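Local coordinates for protein putative short-chain dehydrogenase/reductase (PDB 5K9Z) that probably acts as an NAD(P)-dependent oxidoreductase on CH-OH groups of its substrates, as a member of the short-chain dehydrogenase/reductase family, at residues C[142-147]-C[233-238]. Residues are numbered along the deposited sequence; the frame is centred on the assembly and turned at random.
Sequences CILSVA and VYLASD
The two methyls of Leu-144 meet the last turn of helix 225-236 at neighbouring residues: CD2 lies 3.8 Å from CB of Leu-235, while CD1 comes to 4.1 Å from CB of Ala-236. With CG anti to the carbonyl carbon (chi1 -58°), the side chain reaches toward the helix, and CD1 also approaches the amide N of Ala-236. The Leu-235 side chain runs at a slant to that of Leu-144, with its CD1 also 4.1 Å from CD2 of Leu-144, and goes on to touch Val-189 on strand 184-191.

Cys-142, two residues back on the same side of the strand, brings sulfur rather than methyl to the helix end. Its SG, turned anti to the backbone N (chi1 -176°), sits 3.6 Å from the carbonyl O of Leu-235 and 3.9 Å from CA of Ala-236. That oxygen accepts a hydrogen bond from Arg-185 NH2.

This is helix-on-sheet packing in the Rossmann-type fold of the short-chain dehydrogenases: strand 141-146 lies inside the seven-stranded parallel sheet, and Ile-143 packs on helix 110-138 on the other face of the sheet.

Polar bonds finish the helix locally. Tyr-234 O accepts two hydrogen bonds from Ser-237, from its N (3.1 Å) and its OG (2.7 Å), the latter lying 19° off the plane of the carbonyl. Just beyond, Asp-238 forms a salt bridge with Arg-16.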
ATOM      1  N   CYS C 142      -5.235  14.872  20.262  1.00 16.64           N
ATOM      2  CA  CYS C 142      -5.099  14.371  18.908  1.00 18.33           C
ATOM      3  C   CYS C 142      -3.732  14.794  18.393  1.00 20.07           C
ATOM      4  O   CYS C 142      -3.441  15.992  18.340  1.00 19.77           O
ATOM      5  CB  CYS C 142      -6.219  14.938  18.024  1.00 28.57           C
ATOM      6  SG  CYS C 142      -6.215  14.295  16.386  1.00 40.17           S
ATOM      7  N   ILE C 143      -2.892  13.830  18.024  1.00 15.97           N
ATOM      8  CA  ILE C 143      -1.560  14.112  17.494  1.00 16.35           C
ATOM      9  C   ILE C 143      -1.547  13.758  16.012  1.00 21.03           C
ATOM     10  O   ILE C 143      -1.810  12.609  15.630  1.00 20.23           O
ATOM     11  CB  ILE C 143      -0.476  13.344  18.264  1.00 17.74           C
ATOM     12  CG1 ILE C 143      -0.543  13.713  19.756  1.00 19.61           C
ATOM     13  CG2 ILE C 143       0.879  13.674  17.710  1.00 20.70           C
ATOM     14  CD1 ILE C 143       0.375  12.881  20.651  1.00 15.27           C
ATOM     15  N   LEU C 144      -1.239  14.740  15.177  1.00 15.89           N
ATOM     16  CA  LEU C 144      -1.345  14.585  13.730  1.00 17.22           C
ATOM     17  C   LEU C 144      -0.010  14.910  13.082  1.00 19.25           C
ATOM     18  O   LEU C 144       0.637  15.892  13.443  1.00 23.43           O
ATOM     19  CB  LEU C 144      -2.448  15.494  13.162  1.00 17.28           C
ATOM     20  CG  LEU C 144      -3.854  15.280  13.721  1.00 20.74           C
ATOM     21  CD1 LEU C 144      -4.826  16.360  13.259  1.00 19.89           C
ATOM     22  CD2 LEU C 144      -4.351  13.902  13.312  1.00 19.67           C
ATOM     23  N   SER C 145       0.405  14.085  12.123  1.00 13.76           N
ATOM     24  CA  SER C 145       1.660  14.296  11.419  1.00 13.55           C
ATOM     25  C   SER C 145       1.389  14.401   9.923  1.00 17.88           C
ATOM     26  O   SER C 145       0.628  13.608   9.362  1.00 18.76           O
ATOM     27  CB  SER C 145       2.653  13.164  11.696  1.00 15.98           C
ATOM     28  OG  SER C 145       2.936  13.055  13.087  1.00 17.74           O
ATOM     29  N   VAL C 146       2.025  15.366   9.271  1.00 16.95           N
ATOM     30  CA  VAL C 146       1.880  15.526   7.824  1.00 13.72           C
ATOM     31  C   VAL C 146       2.971  14.665   7.202  1.00 16.32           C
ATOM     32  O   VAL C 146       4.153  15.043   7.182  1.00 14.33           O
ATOM     33  CB  VAL C 146       1.984  16.990   7.400  1.00 13.96           C
ATOM     34  CG1 VAL C 146       1.871  17.133   5.845  1.00 15.90           C
ATOM     35  CG2 VAL C 146       0.907  17.810   8.122  1.00 14.72           C
ATOM     36  N   ALA C 147       2.585  13.476   6.746  1.00 14.17           N
ATOM     37  CA  ALA C 147       3.558  12.617   6.090  1.00 13.37           C
ATOM     38  C   ALA C 147       3.519  12.961   4.607  1.00 15.97           C
ATOM     39  O   ALA C 147       3.600  14.142   4.261  1.00 19.25           O
ATOM     40  CB  ALA C 147       3.276  11.137   6.365  1.00 13.17           C
ATOM     41  N   VAL C 233      -8.147  19.065   9.934  1.00 18.43           N
ATOM     42  CA  VAL C 233      -9.247  19.486  10.799  1.00 21.72           C
ATOM     43  C   VAL C 233     -10.266  18.358  10.933  1.00 19.79           C
ATOM     44  O   VAL C 233     -10.750  18.072  12.035  1.00 17.07           O
ATOM     45  CB  VAL C 233      -9.876  20.798  10.287  1.00 22.87           C
ATOM     46  CG1 VAL C 233     -11.205  21.071  10.985  1.00 18.61           C
ATOM     47  CG2 VAL C 233      -8.912  21.970  10.546  1.00 19.25           C
ATOM     48  N   TYR C 234     -10.573  17.666   9.828  1.00 18.45           N
ATOM     49  CA  TYR C 234     -11.421  16.475   9.938  1.00 21.33           C
ATOM     50  C   TYR C 234     -10.866  15.500  10.982  1.00 21.18           C
ATOM     51  O   TYR C 234     -11.589  15.060  11.888  1.00 14.80           O
ATOM     52  CB  TYR C 234     -11.572  15.769   8.592  1.00 13.50           C
ATOM     53  CG  TYR C 234     -12.200  14.398   8.754  1.00 14.54           C
ATOM     54  CD1 TYR C 234     -13.539  14.259   9.117  1.00 15.70           C
ATOM     55  CD2 TYR C 234     -11.441  13.246   8.592  1.00 16.64           C
ATOM     56  CE1 TYR C 234     -14.113  12.997   9.291  1.00 16.55           C
ATOM     57  CE2 TYR C 234     -11.993  11.988   8.773  1.00 16.01           C
ATOM     58  CZ  TYR C 234     -13.325  11.869   9.111  1.00 16.85           C
ATOM     59  OH  TYR C 234     -13.857  10.610   9.288  1.00 17.94           O
ATOM     60  N   LEU C 235      -9.574  15.171  10.884  1.00 17.86           N
ATOM     61  CA  LEU C 235      -9.004  14.204  11.816  1.00 19.24           C
ATOM     62  C   LEU C 235      -9.007  14.713  13.256  1.00 21.39           C
ATOM     63  O   LEU C 235      -9.104  13.905  14.191  1.00 18.85           O
ATOM     64  CB  LEU C 235      -7.587  13.811  11.394  1.00 19.53           C
ATOM     65  CG  LEU C 235      -7.447  12.917  10.158  1.00 18.78           C
ATOM     66  CD1 LEU C 235      -5.990  12.700   9.807  1.00 15.62           C
ATOM     67  CD2 LEU C 235      -8.147  11.582  10.358  1.00 15.20           C
ATOM     68  N   ALA C 236      -8.903  16.032  13.467  1.00 21.02           N
ATOM     69  CA  ALA C 236      -8.924  16.565  14.830  1.00 21.42           C
ATOM     70  C   ALA C 236     -10.335  16.713  15.387  1.00 24.14           C
ATOM     71  O   ALA C 236     -10.499  16.851  16.608  1.00 20.16           O
ATOM     72  CB  ALA C 236      -8.224  17.919  14.898  1.00 18.73           C
ATOM     73  N   SER C 237     -11.350  16.680  14.531  1.00 17.80           N
ATOM     74  CA  SER C 237     -12.707  16.971  14.952  1.00 22.98           C
ATOM     75  C   SER C 237     -13.300  15.779  15.698  1.00 21.94           C
ATOM     76  O   SER C 237     -12.802  14.655  15.623  1.00 15.96           O
ATOM     77  CB  SER C 237     -13.582  17.322  13.742  1.00 21.45           C
ATOM     78  OG  SER C 237     -13.859  16.170  12.952  1.00 22.32           O
ATOM     79  N   ASP C 238     -14.374  16.041  16.442  1.00 21.59           N
ATOM     80  CA  ASP C 238     -15.049  14.953  17.136  1.00 26.60           C
ATOM     81  C   ASP C 238     -15.637  13.916  16.177  1.00 27.07           C
ATOM     82  O   ASP C 238     -15.836  12.770  16.591  1.00 22.84           O
ATOM     83  CB  ASP C 238     -16.150  15.507  18.042  1.00 33.77           C
ATOM     84  CG  ASP C 238     -15.597  16.275  19.237  1.00 43.39           C
ATOM     85  OD1 ASP C 238     -14.439  16.020  19.639  1.00 36.61           O
ATOM     86  OD2 ASP C 238     -16.323  17.148  19.764  1.00 47.91           O
TER